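Local coordinates for putative gdp-fucose protein o-fucosyltransferase 1 (Caenorhabditis elegans, PDB 3ZY2) that belongs to the GDP-fucose protein O-fucosyltransferase family, has a GT-B-type fold of two parallel-sheet domains, and binds guanosine-5'-diphosphate, at residues S180-W193 with S337-Q349. Numbering follows the deposited sequence.
Sequences SKGKVWSIQKYLRW and SHIVKRERDHAGQ
Ser-180 sets its hydroxyl near Arg-342, with OG 3.9 Å from Arg-342 NH1. The same OG accepts from Trp-185 NE1 at 2.8 Å, in the plane of the indole. Asp-25 of helix 20-37 joins the two sides, with a hydrogen bond to Ser-180 OG and a salt bridge to Arg-342 NH1. Gly-182 covers one face of the Trp-185 ring. The edge of His-338 points at the opposite face in a T-shaped pair, with ring planes 79° apart. Ser-186, where the 3-10 segment 186-190 begins, sets its CA over the centre of the His-346 ring, 3.6 Å from the centroid. This is a CH-pi contact.

Gln-188 is central. Its CG lies anti to the backbone N (chi1 -168°), and the bend at chi2 turns the amide to the arginine. The amide and guanidinium planes are nearly coplanar, 16° apart. Gln-188 OE1 takes two bonds there, from Arg-342 NE at 2.8 Å and from Arg-342 NH2 at 2.9 Å. Both nitrogens grip one oxygen side-on. Gln-188 NE2 donates to a water that also bonds Leu-191 O and Glu-343 OE1.

Lys-189 lays its CB against His-346 O, 3.3 Å away. A second water joins Lys-189 O to Ala-347 O. Trp-193 NE1 donates to the syn lone pair of Glu-343 OE1 at 2.8 Å, from a ring tilted against the carboxylate.

The loop before helix 195-208 is thus fastened to a helix whose start lines the guanosine-5'-diphosphate pocket. Arg-342, held by a neutral amide and by Asp-25, probably has its buried charge balanced chiefly by that aspartate.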
ATOM      1  N   SER A 180       5.448   5.637 -14.254  1.00 15.59           N
ATOM      2  CA  SER A 180       6.279   6.817 -13.982  1.00 16.25           C
ATOM      3  C   SER A 180       5.634   8.115 -14.458  1.00 16.79           C
ATOM      4  O   SER A 180       4.890   8.140 -15.457  1.00 17.56           O
ATOM      5  CB  SER A 180       7.646   6.687 -14.657  1.00 16.11           C
ATOM      6  OG  SER A 180       7.482   6.508 -16.057  1.00 15.25           O
ATOM      7  N   LYS A 181       5.966   9.184 -13.756  1.00 17.90           N
ATOM      8  CA  LYS A 181       5.532  10.524 -14.137  1.00 19.49           C
ATOM      9  C   LYS A 181       6.444  11.097 -15.203  1.00 18.91           C
ATOM     10  O   LYS A 181       7.655  10.846 -15.204  1.00 18.69           O
ATOM     11  CB  LYS A 181       5.500  11.433 -12.916  1.00 20.74           C
ATOM     12  CG  LYS A 181       4.586  10.921 -11.802  1.00 23.80           C
ATOM     13  CD  LYS A 181       4.254  11.998 -10.785  1.00 31.53           C
ATOM     14  CE  LYS A 181       3.338  11.423  -9.704  1.00 35.00           C
ATOM     15  NZ  LYS A 181       2.665  12.464  -8.871  1.00 37.66           N
ATOM     16  N   GLY A 182       5.869  11.916 -16.086  1.00 19.44           N
ATOM     17  CA  GLY A 182       6.660  12.544 -17.172  1.00 19.37           C
ATOM     18  C   GLY A 182       7.945  13.222 -16.704  1.00 19.50           C
ATOM     19  O   GLY A 182       8.942  13.242 -17.423  1.00 19.66           O
ATOM     20  N   LYS A 183       7.915  13.767 -15.487  1.00 20.08           N
ATOM     21  CA  LYS A 183       9.033  14.510 -14.904  1.00 21.68           C
ATOM     22  C   LYS A 183      10.314  13.689 -14.748  1.00 19.80           C
ATOM     23  O   LYS A 183      11.418  14.245 -14.709  1.00 20.09           O
ATOM     24  CB  LYS A 183       8.596  15.076 -13.538  1.00 22.94           C
ATOM     25  CG  LYS A 183       9.529  16.072 -12.850  1.00 29.40           C
ATOM     26  CD  LYS A 183       8.678  17.085 -12.066  1.00 37.11           C
ATOM     27  CE  LYS A 183       9.502  18.073 -11.228  1.00 40.72           C
ATOM     28  NZ  LYS A 183      10.005  17.442  -9.971  1.00 44.15           N
ATOM     29  N   VAL A 184      10.182  12.365 -14.640  1.00 17.42           N
ATOM     30  CA  VAL A 184      11.390  11.574 -14.421  1.00 17.49           C
ATOM     31  C   VAL A 184      11.851  10.857 -15.685  1.00 15.65           C
ATOM     32  O   VAL A 184      12.877  10.185 -15.666  1.00 15.92           O
ATOM     33  CB  VAL A 184      11.252  10.523 -13.280  1.00 16.77           C
ATOM     34  CG1 VAL A 184      10.916  11.223 -11.944  1.00 18.99           C
ATOM     35  CG2 VAL A 184      10.258   9.398 -13.648  1.00 17.37           C
ATOM     36  N   TRP A 185      11.104  10.990 -16.779  1.00 14.72           N
ATOM     37  CA  TRP A 185      11.441  10.236 -17.997  1.00 14.41           C
ATOM     38  C   TRP A 185      12.846  10.581 -18.505  1.00 13.70           C
ATOM     39  O   TRP A 185      13.556   9.681 -19.012  1.00 13.61           O
ATOM     40  CB  TRP A 185      10.424  10.422 -19.119  1.00 14.08           C
ATOM     41  CG  TRP A 185       9.079   9.877 -18.804  1.00 14.55           C
ATOM     42  CD1 TRP A 185       8.769   8.942 -17.846  1.00 14.05           C
ATOM     43  CD2 TRP A 185       7.863  10.160 -19.496  1.00 14.89           C
ATOM     44  NE1 TRP A 185       7.411   8.677 -17.862  1.00 15.98           N
ATOM     45  CE2 TRP A 185       6.837   9.413 -18.867  1.00 15.35           C
ATOM     46  CE3 TRP A 185       7.528  11.014 -20.561  1.00 17.88           C
ATOM     47  CZ2 TRP A 185       5.502   9.476 -19.284  1.00 16.91           C
ATOM     48  CZ3 TRP A 185       6.209  11.083 -20.965  1.00 19.85           C
ATOM     49  CH2 TRP A 185       5.205  10.320 -20.328  1.00 18.52           C
ATOM     50  N   SER A 186      13.265  11.842 -18.371  1.00 15.27           N
ATOM     51  CA  SER A 186      14.592  12.240 -18.821  1.00 15.23           C
ATOM     52  C   SER A 186      15.744  11.583 -18.071  1.00 15.36           C
ATOM     53  O   SER A 186      16.860  11.560 -18.566  1.00 16.52           O
ATOM     54  CB  SER A 186      14.720  13.771 -18.782  1.00 16.77           C
ATOM     55  OG  SER A 186      14.637  14.215 -17.447  1.00 18.99           O
ATOM     56  N   ILE A 187      15.474  11.009 -16.892  1.00 14.54           N
ATOM     57  CA  ILE A 187      16.513  10.305 -16.149  1.00 14.88           C
ATOM     58  C   ILE A 187      17.027   9.075 -16.923  1.00 13.93           C
ATOM     59  O   ILE A 187      18.139   8.620 -16.674  1.00 14.72           O
ATOM     60  CB  ILE A 187      16.022   9.985 -14.701  1.00 14.41           C
ATOM     61  CG1 ILE A 187      15.717  11.309 -14.000  1.00 15.09           C
ATOM     62  CG2 ILE A 187      17.067   9.161 -13.884  1.00 16.07           C
ATOM     63  CD1 ILE A 187      15.103  11.141 -12.606  1.00 15.71           C
ATOM     64  N   GLN A 188      16.247   8.574 -17.892  1.00 13.29           N
ATOM     65  CA  GLN A 188      16.711   7.471 -18.725  1.00 13.49           C
ATOM     66  C   GLN A 188      18.035   7.804 -19.438  1.00 13.51           C
ATOM     67  O   GLN A 188      18.799   6.907 -19.789  1.00 13.00           O
ATOM     68  CB  GLN A 188      15.628   7.100 -19.735  1.00 13.73           C
ATOM     69  CG  GLN A 188      15.886   5.770 -20.480  1.00 15.43           C
ATOM     70  CD  GLN A 188      15.404   4.529 -19.728  1.00 15.60           C
ATOM     71  OE1 GLN A 188      14.287   4.491 -19.205  1.00 14.74           O
ATOM     72  NE2 GLN A 188      16.240   3.488 -19.690  1.00 16.55           N
ATOM     73  N   LYS A 189      18.323   9.105 -19.593  1.00 13.39           N
ATOM     74  CA  LYS A 189      19.612   9.555 -20.167  1.00 15.35           C
ATOM     75  C   LYS A 189      20.807   8.892 -19.443  1.00 15.97           C
ATOM     76  O   LYS A 189      21.846   8.583 -20.046  1.00 16.55           O
ATOM     77  CB  LYS A 189      19.706  11.089 -20.084  1.00 16.45           C
ATOM     78  CG  LYS A 189      21.055  11.649 -20.443  1.00 20.89           C
ATOM     79  CD  LYS A 189      21.039  13.165 -20.327  1.00 25.75           C
ATOM     80  CE  LYS A 189      22.410  13.709 -19.951  1.00 33.18           C
ATOM     81  NZ  LYS A 189      23.462  13.400 -20.962  1.00 36.51           N
ATOM     82  N   TYR A 190      20.615   8.638 -18.147  1.00 15.31           N
ATOM     83  CA  TYR A 190      21.681   8.167 -17.273  1.00 15.59           C
ATOM     84  C   TYR A 190      21.702   6.666 -17.117  1.00 14.32           C
ATOM     85  O   TYR A 190      22.508   6.146 -16.350  1.00 15.28           O
ATOM     86  CB  TYR A 190      21.591   8.851 -15.897  1.00 15.78           C
ATOM     87  CG  TYR A 190      21.628  10.348 -16.009  1.00 17.23           C
ATOM     88  CD1 TYR A 190      22.826  10.997 -16.208  1.00 20.39           C
ATOM     89  CD2 TYR A 190      20.461  11.093 -15.947  1.00 18.66           C
ATOM     90  CE1 TYR A 190      22.880  12.383 -16.328  1.00 21.54           C
ATOM     91  CE2 TYR A 190      20.496  12.476 -16.047  1.00 20.18           C
ATOM     92  CZ  TYR A 190      21.712  13.099 -16.249  1.00 22.72           C
ATOM     93  OH  TYR A 190      21.755  14.469 -16.356  1.00 27.19           O
ATOM     94  N   LEU A 191      20.846   5.979 -17.864  1.00 13.16           N
ATOM     95  CA  LEU A 191      20.902   4.497 -17.926  1.00 12.73           C
ATOM     96  C   LEU A 191      21.478   4.109 -19.278  1.00 13.32           C
ATOM     97  O   LEU A 191      20.778   4.106 -20.296  1.00 14.22           O
ATOM     98  CB  LEU A 191      19.523   3.862 -17.709  1.00 13.55           C
ATOM     99  CG  LEU A 191      18.831   4.205 -16.378  1.00 14.53           C
ATOM    100  CD1 LEU A 191      17.577   3.393 -16.198  1.00 13.54           C
ATOM    101  CD2 LEU A 191      19.713   4.064 -15.148  1.00 18.30           C
ATOM    102  N   ARG A 192      22.770   3.788 -19.267  1.00 13.17           N
ATOM    103  CA  ARG A 192      23.530   3.470 -20.476  1.00 13.36           C
ATOM    104  C   ARG A 192      23.878   1.992 -20.400  1.00 13.21           C
ATOM    105  O   ARG A 192      24.447   1.548 -19.407  1.00 13.42           O
ATOM    106  CB  ARG A 192      24.812   4.299 -20.503  1.00 15.23           C
ATOM    107  CG  ARG A 192      25.697   3.976 -21.710  1.00 16.61           C
ATOM    108  CD  ARG A 192      26.842   4.944 -21.832  1.00 20.48           C
ATOM    109  NE  ARG A 192      26.352   6.309 -22.066  1.00 22.18           N
ATOM    110  CZ  ARG A 192      27.113   7.399 -22.049  1.00 26.92           C
ATOM    111  NH1 ARG A 192      28.423   7.314 -21.819  1.00 27.29           N
ATOM    112  NH2 ARG A 192      26.556   8.579 -22.266  1.00 28.09           N
ATOM    113  N   TRP A 193      23.546   1.229 -21.442  1.00 12.59           N
ATOM    114  CA  TRP A 193      23.825  -0.208 -21.433  1.00 13.10           C
ATOM    115  C   TRP A 193      25.281  -0.506 -21.167  1.00 13.50           C
ATOM    116  O   TRP A 193      26.182   0.194 -21.647  1.00 15.02           O
ATOM    117  CB  TRP A 193      23.382  -0.898 -22.734  1.00 12.00           C
ATOM    118  CG  TRP A 193      21.919  -0.675 -22.976  1.00 12.07           C
ATOM    119  CD1 TRP A 193      21.362   0.209 -23.862  1.00 13.54           C
ATOM    120  CD2 TRP A 193      20.832  -1.280 -22.267  1.00 11.93           C
ATOM    121  NE1 TRP A 193      19.993   0.168 -23.763  1.00 13.97           N
ATOM    122  CE2 TRP A 193      19.638  -0.732 -22.792  1.00 12.07           C
ATOM    123  CE3 TRP A 193      20.744  -2.237 -21.241  1.00 13.46           C
ATOM    124  CZ2 TRP A 193      18.363  -1.104 -22.316  1.00 12.93           C
ATOM    125  CZ3 TRP A 193      19.481  -2.617 -20.777  1.00 14.19           C
ATOM    126  CH2 TRP A 193      18.306  -2.056 -21.330  1.00 14.13           C
ATOM    127  N   SER A 337       8.577  -1.192 -24.257  1.00 10.22           N
ATOM    128  CA  SER A 337       8.705  -0.178 -25.316  1.00 10.64           C
ATOM    129  C   SER A 337       9.071   1.182 -24.732  1.00 10.72           C
ATOM    130  O   SER A 337       9.809   1.943 -25.368  1.00 10.24           O
ATOM    131  CB  SER A 337       7.418  -0.040 -26.148  1.00 11.25           C
ATOM    132  OG  SER A 337       7.376  -0.963 -27.244  1.00 11.98           O
ATOM    133  N   HIS A 338       8.573   1.478 -23.521  1.00 10.91           N
ATOM    134  CA  HIS A 338       8.773   2.833 -22.948  1.00 10.90           C
ATOM    135  C   HIS A 338      10.251   3.059 -22.630  1.00 11.03           C
ATOM    136  O   HIS A 338      10.762   4.168 -22.799  1.00 11.06           O
ATOM    137  CB  HIS A 338       7.879   3.032 -21.712  1.00 11.44           C
ATOM    138  CG  HIS A 338       7.653   4.465 -21.293  1.00 11.33           C
ATOM    139  ND1 HIS A 338       8.104   5.590 -21.962  1.00 15.69           N
ATOM    140  CD2 HIS A 338       6.958   4.922 -20.225  1.00  9.69           C
ATOM    141  CE1 HIS A 338       7.698   6.673 -21.310  1.00 11.70           C
ATOM    142  NE2 HIS A 338       7.017   6.292 -20.249  1.00 16.06           N
ATOM    143  N   ILE A 339      10.952   1.995 -22.231  1.00  9.96           N
ATOM    144  CA  ILE A 339      12.409   2.078 -22.060  1.00  9.83           C
ATOM    145  C   ILE A 339      13.055   2.590 -23.358  1.00 10.72           C
ATOM    146  O   ILE A 339      13.871   3.518 -23.335  1.00 11.77           O
ATOM    147  CB  ILE A 339      13.019   0.694 -21.721  1.00  9.90           C
ATOM    148  CG1 ILE A 339      12.635   0.284 -20.297  1.00 10.32           C
ATOM    149  CG2 ILE A 339      14.559   0.801 -21.855  1.00 10.55           C
ATOM    150  CD1 ILE A 339      12.988  -1.164 -19.983  1.00 11.37           C
ATOM    151  N   VAL A 340      12.667   1.999 -24.483  1.00 10.56           N
ATOM    152  CA  VAL A 340      13.262   2.369 -25.768  1.00 10.48           C
ATOM    153  C   VAL A 340      12.913   3.820 -26.112  1.00 10.71           C
ATOM    154  O   VAL A 340      13.784   4.580 -26.532  1.00 11.42           O
ATOM    155  CB  VAL A 340      12.784   1.484 -26.922  1.00 10.75           C
ATOM    156  CG1 VAL A 340      13.520   1.868 -28.208  1.00 11.65           C
ATOM    157  CG2 VAL A 340      13.013   0.014 -26.630  1.00 10.46           C
ATOM    158  N   LYS A 341      11.641   4.184 -25.968  1.00 10.19           N
ATOM    159  CA  LYS A 341      11.191   5.550 -26.272  1.00 10.67           C
ATOM    160  C   LYS A 341      11.997   6.575 -25.474  1.00 11.53           C
ATOM    161  O   LYS A 341      12.502   7.550 -26.059  1.00 12.15           O
ATOM    162  CB  LYS A 341       9.691   5.697 -25.953  1.00 10.88           C
ATOM    163  CG  LYS A 341       9.131   7.098 -26.189  1.00 13.28           C
ATOM    164  CD  LYS A 341       9.354   7.523 -27.647  1.00 15.58           C
ATOM    165  CE  LYS A 341       8.459   8.686 -28.085  1.00 17.17           C
ATOM    166  NZ  LYS A 341       8.580   9.904 -27.210  1.00 17.33           N
ATOM    167  N   ARG A 342      12.149   6.360 -24.166  1.00 11.78           N
ATOM    168  CA  ARG A 342      12.917   7.291 -23.328  1.00 11.64           C
ATOM    169  C   ARG A 342      14.402   7.351 -23.691  1.00 11.96           C
ATOM    170  O   ARG A 342      15.020   8.433 -23.650  1.00 11.86           O
ATOM    171  CB  ARG A 342      12.766   6.930 -21.846  1.00 11.88           C
ATOM    172  CG  ARG A 342      11.341   7.107 -21.343  1.00 11.49           C
ATOM    173  CD  ARG A 342      11.240   6.915 -19.826  1.00 10.99           C
ATOM    174  NE  ARG A 342      11.764   5.619 -19.394  1.00 10.45           N
ATOM    175  CZ  ARG A 342      11.020   4.645 -18.879  1.00 11.65           C
ATOM    176  NH1 ARG A 342       9.705   4.787 -18.740  1.00 13.03           N
ATOM    177  NH2 ARG A 342      11.612   3.531 -18.472  1.00 12.07           N
ATOM    178  N   GLU A 343      14.971   6.201 -24.034  1.00 11.45           N
ATOM    179  CA  GLU A 343      16.373   6.176 -24.428  1.00 12.10           C
ATOM    180  C   GLU A 343      16.543   6.980 -25.712  1.00 12.83           C
ATOM    181  O   GLU A 343      17.450   7.825 -25.836  1.00 12.84           O
ATOM    182  CB  GLU A 343      16.873   4.733 -24.590  1.00 12.36           C
ATOM    183  CG  GLU A 343      18.353   4.724 -25.027  1.00 15.71           C
ATOM    184  CD  GLU A 343      19.013   3.357 -24.965  1.00 17.76           C
ATOM    185  OE1 GLU A 343      18.455   2.478 -24.293  1.00 19.04           O
ATOM    186  OE2 GLU A 343      20.108   3.202 -25.553  1.00 20.84           O
ATOM    187  N   ARG A 344      15.651   6.746 -26.657  1.00 12.46           N
ATOM    188  CA  ARG A 344      15.723   7.460 -27.934  1.00 11.91           C
ATOM    189  C   ARG A 344      15.475   8.947 -27.760  1.00 12.93           C
ATOM    190  O   ARG A 344      16.095   9.767 -28.441  1.00 14.61           O
ATOM    191  CB  ARG A 344      14.756   6.857 -28.938  1.00 12.02           C
ATOM    192  CG  ARG A 344      15.169   5.428 -29.299  1.00 11.07           C
ATOM    193  CD  ARG A 344      14.185   4.817 -30.323  1.00  9.64           C
ATOM    194  NE  ARG A 344      14.258   5.471 -31.650  1.00 11.80           N
ATOM    195  CZ  ARG A 344      15.215   5.237 -32.546  1.00 12.10           C
ATOM    196  NH1 ARG A 344      16.185   4.361 -32.279  1.00 13.98           N
ATOM    197  NH2 ARG A 344      15.208   5.882 -33.719  1.00 12.11           N
ATOM    198  N   ASP A 345      14.614   9.301 -26.820  1.00 12.04           N
ATOM    199  CA  ASP A 345      14.346  10.716 -26.564  1.00 13.49           C
ATOM    200  C   ASP A 345      15.498  11.430 -25.864  1.00 14.13           C
ATOM    201  O   ASP A 345      15.713  12.625 -26.104  1.00 15.84           O
ATOM    202  CB  ASP A 345      13.130  10.814 -25.666  1.00 13.62           C
ATOM    203  CG  ASP A 345      11.812  10.605 -26.405  1.00 14.12           C
ATOM    204  OD1 ASP A 345      11.777  10.590 -27.662  1.00 16.56           O
ATOM    205  OD2 ASP A 345      10.780  10.516 -25.693  1.00 17.86           O
ATOM    206  N   HIS A 346      16.203  10.731 -24.967  1.00 14.26           N
ATOM    207  CA  HIS A 346      17.048  11.409 -23.969  1.00 15.60           C
ATOM    208  C   HIS A 346      18.515  11.038 -23.891  1.00 16.07           C
ATOM    209  O   HIS A 346      19.276  11.783 -23.278  1.00 17.68           O
ATOM    210  CB  HIS A 346      16.454  11.237 -22.560  1.00 15.81           C
ATOM    211  CG  HIS A 346      15.055  11.766 -22.435  1.00 15.11           C
ATOM    212  ND1 HIS A 346      14.764  13.117 -22.490  1.00 20.27           N
ATOM    213  CD2 HIS A 346      13.875  11.127 -22.257  1.00 18.85           C
ATOM    214  CE1 HIS A 346      13.457  13.275 -22.368  1.00 22.93           C
ATOM    215  NE2 HIS A 346      12.897  12.090 -22.223  1.00 21.43           N
ATOM    216  N   ALA A 347      18.924   9.912 -24.478  1.00 16.39           N
ATOM    217  CA  ALA A 347      20.321   9.468 -24.325  1.00 17.07           C
ATOM    218  C   ALA A 347      21.284  10.444 -24.977  1.00 18.69           C
ATOM    219  O   ALA A 347      22.381  10.682 -24.452  1.00 19.68           O
ATOM    220  CB  ALA A 347      20.534   8.073 -24.882  1.00 16.45           C
ATOM    221  N   GLY A 348      20.860  10.985 -26.108  1.00 18.17           N
ATOM    222  CA  GLY A 348      21.669  11.940 -26.839  1.00 19.66           C
ATOM    223  C   GLY A 348      21.201  13.351 -26.652  1.00 20.65           C
ATOM    224  O   GLY A 348      20.268  13.668 -25.900  1.00 22.10           O
ATOM    225  N   GLN A 349      21.860  14.227 -27.382  1.00 20.57           N
ATOM    226  CA  GLN A 349      21.583  15.613 -27.293  1.00 20.96           C
ATOM    227  C   GLN A 349      20.261  15.952 -27.972  1.00 20.97           C
ATOM    228  O   GLN A 349      19.593  16.898 -27.579  1.00 23.32           O
ATOM    229  CB  GLN A 349      22.738  16.352 -27.951  1.00 21.91           C
ATOM    230  CG  GLN A 349      22.955  17.670 -27.427  1.00 22.10           C
ATOM    231  CD  GLN A 349      24.108  18.361 -28.114  1.00 22.05           C
ATOM    232  OE1 GLN A 349      25.087  18.770 -27.474  1.00 26.35           O
ATOM    233  NE2 GLN A 349      23.993  18.528 -29.407  1.00 19.68           N
TER
HETATM  234  O   HOH W   1      18.467   3.123 -21.455  1.00 20.13           O
HETATM  235  O   HOH W   2      23.502   9.421 -22.210  1.00 28.85           O
HETATM  236  O   HOH W   3      22.624   3.142 -23.790  1.00 19.52           O